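Local coordinates for uncharacterized protein (Bacteroides uniformis, PDB 4JPQ) that is of unknown function but probably binds carbohydrate through a fold related to family 9 carbohydrate-binding modules, at residues A[94-108]-A[157-171]. Sequence-based numbering, arbitrary orientation.
Sequences VSPEGDDRYYNFECN and LVMVIPVSAFFQHSV
Phe166 CD1 lies over one face of the Tyr103 ring, 3.5 Å from Tyr103 CD1, while Gln168 N and His169 ND1 meet the rim near the ring plane. The edge of Tyr103 also turns toward the face of Phe167, an offset edge-to-face pair with planes at 70°. His169 carries Pro96 CG over the centre of one face, a CH-pi contact for which proline offers a compact apolar ring, and has Asp99 at its edge, the carboxylate plane perpendicular to the ring. Isoleucine suits its place because its longer branch puts Ile161 CD1 over the middle of the Phe105 ring, 3.9 Å from the centroid; Phe166 CE1 lies at that ring's edge. Tyrosine fits because its ring joins an aromatic cluster while its hydroxyl reaches the type I beta turn from Phe166 to His169: Gln168 N donates to Tyr103 OH at 2.8 Å, and His169 ND1 shares a 2.7 Å hydrogen bond with Tyr103 OH. With CG anti to the carbonyl carbon (chi1 -63°), Tyr103 points its ring at that turn. A phenylalanine here would probably leave Gln168 N and His169 ND1 without this partner and the imidazole freer to turn. Farther along, the selenomethionine Met159 rests its SE on Phe105 CB, and Leu157 CD1 meets Cys107 SG. Strands 102-108 and 157-162, their axes 9.0 Å apart at closest approach and 144° between directions, thus face each other through side chains, as in the beta-sandwich core expected of CBD9-like domains.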
loop_
_atom_site.group_PDB
_atom_site.type_symbol
_atom_site.label_atom_id
_atom_site.label_comp_id
_atom_site.label_asym_id
_atom_site.label_seq_id
_atom_site.Cartn_x
_atom_site.Cartn_y
_atom_site.Cartn_z
ATOM N N VAL A 94 7.457 2.834 1.702
ATOM C CA VAL A 94 7.872 3.451 2.977
ATOM C C VAL A 94 9.353 3.220 3.339
ATOM O O VAL A 94 9.866 2.120 3.141
ATOM C CB VAL A 94 6.935 2.956 4.123
ATOM C CG1 VAL A 94 7.047 1.447 4.344
ATOM C CG2 VAL A 94 7.184 3.695 5.426
ATOM N N SER A 95 10.005 4.266 3.862
ATOM C CA SER A 95 11.395 4.243 4.357
ATOM C C SER A 95 11.241 4.472 5.866
ATOM O O SER A 95 10.792 5.547 6.281
ATOM C CB SER A 95 12.254 5.350 3.719
ATOM O OG SER A 95 13.537 5.457 4.328
ATOM N N PRO A 96 11.647 3.502 6.698
ATOM C CA PRO A 96 11.355 3.618 8.118
ATOM C C PRO A 96 12.396 4.238 9.061
ATOM O O PRO A 96 12.033 4.486 10.223
ATOM C CB PRO A 96 11.163 2.157 8.492
ATOM C CG PRO A 96 12.244 1.483 7.703
ATOM C CD PRO A 96 12.465 2.301 6.459
ATOM N N GLU A 97 13.631 4.485 8.611
ATOM C CA GLU A 97 14.683 4.957 9.527
ATOM C C GLU A 97 15.397 6.233 9.062
ATOM O O GLU A 97 16.441 6.572 9.617
ATOM C CB GLU A 97 15.725 3.819 9.711
ATOM C CG GLU A 97 16.205 3.499 11.144
ATOM C CD GLU A 97 15.368 2.399 11.818
ATOM O OE1 GLU A 97 14.262 2.695 12.333
ATOM O OE2 GLU A 97 15.836 1.232 11.858
ATOM N N GLY A 98 14.842 6.942 8.078
ATOM C CA GLY A 98 15.491 8.128 7.520
ATOM C C GLY A 98 16.800 7.880 6.765
ATOM O O GLY A 98 17.586 8.817 6.591
ATOM N N ASP A 99 17.060 6.629 6.362
ATOM C CA ASP A 99 18.227 6.264 5.538
ATOM C C ASP A 99 17.671 6.090 4.123
ATOM O O ASP A 99 16.460 6.269 3.906
ATOM C CB ASP A 99 18.978 5.017 6.062
ATOM C CG ASP A 99 18.169 3.720 5.961
ATOM O OD1 ASP A 99 16.923 3.742 6.137
ATOM O OD2 ASP A 99 18.802 2.669 5.738
ATOM N N ASP A 100 18.535 5.753 3.169
ATOM C CA ASP A 100 18.102 5.625 1.763
ATOM C C ASP A 100 17.343 4.355 1.412
ATOM O O ASP A 100 16.719 4.305 0.350
ATOM C CB ASP A 100 19.285 5.829 0.814
ATOM C CG ASP A 100 19.858 7.242 0.889
ATOM O OD1 ASP A 100 19.216 8.150 1.474
ATOM O OD2 ASP A 100 20.956 7.449 0.341
ATOM N N ARG A 101 17.386 3.343 2.278
ATOM C CA ARG A 101 16.643 2.119 2.034
ATOM C C ARG A 101 15.142 2.355 2.232
ATOM O O ARG A 101 14.726 3.096 3.139
ATOM C CB ARG A 101 17.085 0.992 2.960
ATOM C CG ARG A 101 18.482 0.455 2.711
ATOM C CD ARG A 101 18.615 -0.830 3.560
ATOM N NE ARG A 101 19.973 -1.262 3.930
ATOM C CZ ARG A 101 20.719 -2.196 3.314
ATOM N NH1 ARG A 101 20.309 -2.851 2.212
ATOM N NH2 ARG A 101 21.933 -2.474 3.809
ATOM N N TYR A 102 14.345 1.747 1.357
ATOM C CA TYR A 102 12.871 1.819 1.429
ATOM C C TYR A 102 12.287 0.475 1.021
ATOM O O TYR A 102 13.002 -0.384 0.469
ATOM C CB TYR A 102 12.288 2.941 0.539
ATOM C CG TYR A 102 12.347 2.658 -0.936
ATOM C CD1 TYR A 102 13.527 2.866 -1.671
ATOM C CD2 TYR A 102 11.233 2.152 -1.610
ATOM C CE1 TYR A 102 13.588 2.581 -3.039
ATOM C CE2 TYR A 102 11.286 1.850 -2.972
ATOM C CZ TYR A 102 12.452 2.072 -3.682
ATOM O OH TYR A 102 12.481 1.781 -5.014
ATOM N N TYR A 103 10.989 0.339 1.282
ATOM C CA TYR A 103 10.223 -0.855 0.980
ATOM C C TYR A 103 9.001 -0.507 0.149
ATOM O O TYR A 103 8.474 0.594 0.259
ATOM C CB TYR A 103 9.731 -1.483 2.272
ATOM C CG TYR A 103 10.823 -1.959 3.184
ATOM C CD1 TYR A 103 11.421 -1.098 4.109
ATOM C CD2 TYR A 103 11.252 -3.291 3.149
ATOM C CE1 TYR A 103 12.418 -1.551 4.973
ATOM C CE2 TYR A 103 12.243 -3.755 4.006
ATOM C CZ TYR A 103 12.824 -2.886 4.917
ATOM O OH TYR A 103 13.805 -3.331 5.769
ATOM N N ASN A 104 8.564 -1.448 -0.680
ATOM C CA ASN A 104 7.333 -1.296 -1.463
ATOM C C ASN A 104 6.467 -2.538 -1.261
ATOM O O ASN A 104 6.924 -3.660 -1.493
ATOM C CB ASN A 104 7.588 -1.032 -2.957
ATOM C CG ASN A 104 8.461 -2.078 -3.608
ATOM O OD1 ASN A 104 9.535 -2.355 -3.118
ATOM N ND2 ASN A 104 8.002 -2.670 -4.707
ATOM N N PHE A 105 5.243 -2.314 -0.786
ATOM C CA PHE A 105 4.260 -3.354 -0.549
ATOM C C PHE A 105 3.197 -3.143 -1.609
ATOM O O PHE A 105 2.449 -2.174 -1.528
ATOM C CB PHE A 105 3.647 -3.211 0.849
ATOM C CG PHE A 105 4.632 -3.382 1.960
ATOM C CD1 PHE A 105 5.411 -2.312 2.378
ATOM C CD2 PHE A 105 4.760 -4.599 2.616
ATOM C CE1 PHE A 105 6.310 -2.460 3.417
ATOM C CE2 PHE A 105 5.666 -4.751 3.657
ATOM C CZ PHE A 105 6.439 -3.685 4.058
ATOM N N GLU A 106 3.159 -4.023 -2.609
ATOM C CA GLU A 106 2.195 -3.935 -3.704
ATOM C C GLU A 106 1.302 -5.155 -3.586
ATOM O O GLU A 106 1.801 -6.277 -3.515
ATOM C CB GLU A 106 2.932 -3.891 -5.043
ATOM C CG GLU A 106 3.968 -2.769 -5.127
ATOM C CD GLU A 106 4.653 -2.630 -6.478
ATOM O OE1 GLU A 106 4.154 -3.155 -7.482
ATOM O OE2 GLU A 106 5.708 -1.964 -6.539
ATOM N N CYS A 107 -0.011 -4.937 -3.560
ATOM C CA CYS A 107 -0.982 -6.022 -3.369
ATOM C C CYS A 107 -2.131 -5.923 -4.371
ATOM O O CYS A 107 -2.758 -4.855 -4.481
ATOM C CB CYS A 107 -1.505 -5.932 -1.943
ATOM S SG CYS A 107 -2.244 -7.452 -1.341
ATOM N N ASN A 108 -2.377 -6.984 -5.149
ATOM C CA ASN A 108 -3.502 -6.947 -6.111
ATOM C C ASN A 108 -4.807 -7.186 -5.382
ATOM O O ASN A 108 -4.805 -7.655 -4.230
ATOM C CB ASN A 108 -3.330 -7.865 -7.345
ATOM C CG ASN A 108 -3.416 -9.363 -7.047
ATOM O OD1 ASN A 108 -3.783 -9.803 -5.962
ATOM N ND2 ASN A 108 -3.096 -10.164 -8.063
ATOM N N LEU A 157 -9.438 -3.532 0.538
ATOM C CA LEU A 157 -8.263 -4.336 0.834
ATOM C C LEU A 157 -7.552 -3.841 2.080
ATOM O O LEU A 157 -7.472 -2.635 2.291
ATOM C CB LEU A 157 -7.309 -4.322 -0.363
ATOM C CG LEU A 157 -6.007 -5.138 -0.253
ATOM C CD1 LEU A 157 -5.663 -5.788 -1.581
ATOM C CD2 LEU A 157 -4.819 -4.346 0.288
ATOM N N VAL A 158 -6.995 -4.795 2.843
ATOM C CA VAL A 158 -6.317 -4.543 4.093
ATOM C C VAL A 158 -4.980 -5.240 4.140
ATOM O O VAL A 158 -4.853 -6.364 3.664
ATOM C CB VAL A 158 -7.169 -5.055 5.270
ATOM C CG1 VAL A 158 -6.390 -5.134 6.586
ATOM C CG2 VAL A 158 -8.386 -4.171 5.434
HETATM N N MSE A 159 -4.009 -4.554 4.735
HETATM C CA MSE A 159 -2.676 -5.082 4.977
HETATM C C MSE A 159 -2.346 -4.797 6.419
HETATM O O MSE A 159 -2.521 -3.664 6.884
HETATM C CB MSE A 159 -1.617 -4.401 4.097
HETATM C CG MSE A 159 -1.696 -4.848 2.647
HETATM SE SE MSE A 159 -0.110 -4.206 1.685
HETATM C CE MSE A 159 -0.810 -2.638 0.705
ATOM N N VAL A 160 -1.882 -5.819 7.132
ATOM C CA VAL A 160 -1.400 -5.699 8.518
ATOM C C VAL A 160 0.105 -5.988 8.406
ATOM O O VAL A 160 0.503 -7.134 8.201
ATOM C CB VAL A 160 -2.097 -6.692 9.453
ATOM C CG1 VAL A 160 -1.604 -6.534 10.885
ATOM C CG2 VAL A 160 -3.601 -6.507 9.377
ATOM N N ILE A 161 0.920 -4.940 8.478
ATOM C CA ILE A 161 2.371 -5.037 8.271
ATOM C C ILE A 161 3.114 -5.030 9.615
ATOM O O ILE A 161 3.239 -3.971 10.229
ATOM C CB ILE A 161 2.861 -3.879 7.367
ATOM C CG1 ILE A 161 2.170 -3.941 5.998
ATOM C CG2 ILE A 161 4.376 -3.932 7.181
ATOM C CD1 ILE A 161 2.347 -2.694 5.155
ATOM N N PRO A 162 3.590 -6.208 10.087
ATOM C CA PRO A 162 4.351 -6.185 11.341
ATOM C C PRO A 162 5.688 -5.480 11.171
ATOM O O PRO A 162 6.275 -5.499 10.086
ATOM C CB PRO A 162 4.582 -7.675 11.656
ATOM C CG PRO A 162 3.565 -8.384 10.850
ATOM C CD PRO A 162 3.514 -7.589 9.580
ATOM N N VAL A 163 6.169 -4.901 12.257
ATOM C CA VAL A 163 7.444 -4.189 12.286
ATOM C C VAL A 163 8.618 -5.098 11.803
ATOM O O VAL A 163 9.548 -4.629 11.145
ATOM C CB VAL A 163 7.638 -3.581 13.695
ATOM C CG1 VAL A 163 8.014 -4.650 14.729
ATOM C CG2 VAL A 163 8.651 -2.480 13.663
ATOM N N SER A 164 8.530 -6.403 12.093
ATOM C CA SER A 164 9.501 -7.413 11.624
ATOM C C SER A 164 9.535 -7.594 10.108
ATOM O O SER A 164 10.536 -8.074 9.583
ATOM C CB SER A 164 9.227 -8.768 12.274
ATOM O OG SER A 164 7.895 -9.192 12.024
ATOM N N ALA A 165 8.455 -7.234 9.399
ATOM C CA ALA A 165 8.435 -7.304 7.916
ATOM C C ALA A 165 9.374 -6.305 7.241
ATOM O O ALA A 165 9.600 -6.423 6.037
ATOM C CB ALA A 165 7.041 -7.141 7.366
ATOM N N PHE A 166 9.909 -5.320 7.975
ATOM C CA PHE A 166 10.963 -4.456 7.436
ATOM C C PHE A 166 12.251 -5.297 7.521
ATOM O O PHE A 166 13.148 -5.045 8.334
ATOM C CB PHE A 166 11.059 -3.157 8.227
ATOM C CG PHE A 166 9.840 -2.279 8.112
ATOM C CD1 PHE A 166 9.373 -1.881 6.866
ATOM C CD2 PHE A 166 9.206 -1.785 9.243
ATOM C CE1 PHE A 166 8.261 -1.055 6.751
ATOM C CE2 PHE A 166 8.114 -0.936 9.139
ATOM C CZ PHE A 166 7.631 -0.577 7.890
ATOM N N PHE A 167 12.332 -6.263 6.608
ATOM C CA PHE A 167 13.337 -7.341 6.628
ATOM C C PHE A 167 14.812 -6.979 6.528
ATOM O O PHE A 167 15.658 -7.825 6.833
ATOM C CB PHE A 167 12.964 -8.474 5.643
ATOM C CG PHE A 167 13.050 -8.114 4.177
ATOM C CD1 PHE A 167 11.983 -7.518 3.519
ATOM C CD2 PHE A 167 14.182 -8.444 3.440
ATOM C CE1 PHE A 167 12.060 -7.207 2.166
ATOM C CE2 PHE A 167 14.268 -8.145 2.082
ATOM C CZ PHE A 167 13.204 -7.520 1.444
ATOM N N GLN A 168 15.103 -5.753 6.093
ATOM C CA GLN A 168 16.468 -5.221 6.046
ATOM C C GLN A 168 16.787 -4.285 7.236
ATOM O O GLN A 168 17.822 -3.617 7.217
ATOM C CB GLN A 168 16.703 -4.478 4.731
ATOM C CG GLN A 168 16.554 -5.326 3.474
ATOM C CD GLN A 168 16.710 -4.512 2.194
ATOM O OE1 GLN A 168 16.400 -3.317 2.154
ATOM N NE2 GLN A 168 17.192 -5.155 1.141
ATOM N N HIS A 169 15.927 -4.251 8.267
ATOM C CA HIS A 169 16.112 -3.403 9.472
ATOM C C HIS A 169 15.746 -4.128 10.763
ATOM O O HIS A 169 15.119 -5.188 10.728
ATOM C CB HIS A 169 15.238 -2.136 9.369
ATOM C CG HIS A 169 15.624 -1.211 8.255
ATOM N ND1 HIS A 169 15.196 -1.386 6.960
ATOM C CD2 HIS A 169 16.399 -0.104 8.245
ATOM C CE1 HIS A 169 15.698 -0.433 6.196
ATOM N NE2 HIS A 169 16.431 0.359 6.953
ATOM N N SER A 170 16.149 -3.537 11.889
ATOM C CA SER A 170 15.820 -4.031 13.228
ATOM C C SER A 170 14.921 -2.987 13.875
ATOM O O SER A 170 15.294 -2.349 14.852
ATOM C CB SER A 170 17.088 -4.264 14.048
ATOM O OG SER A 170 17.837 -5.319 13.490
ATOM N N VAL A 171 13.736 -2.807 13.301
ATOM C CA VAL A 171 12.769 -1.818 13.792
ATOM C C VAL A 171 12.054 -2.487 14.968
ATOM O O VAL A 171 11.502 -3.584 14.826
ATOM C CB VAL A 171 11.778 -1.340 12.693
ATOM C CG1 VAL A 171 10.937 -0.172 13.193
ATOM C CG2 VAL A 171 12.527 -0.887 11.453
HETATM O O HOH W 1 17.904 -1.124 11.633
#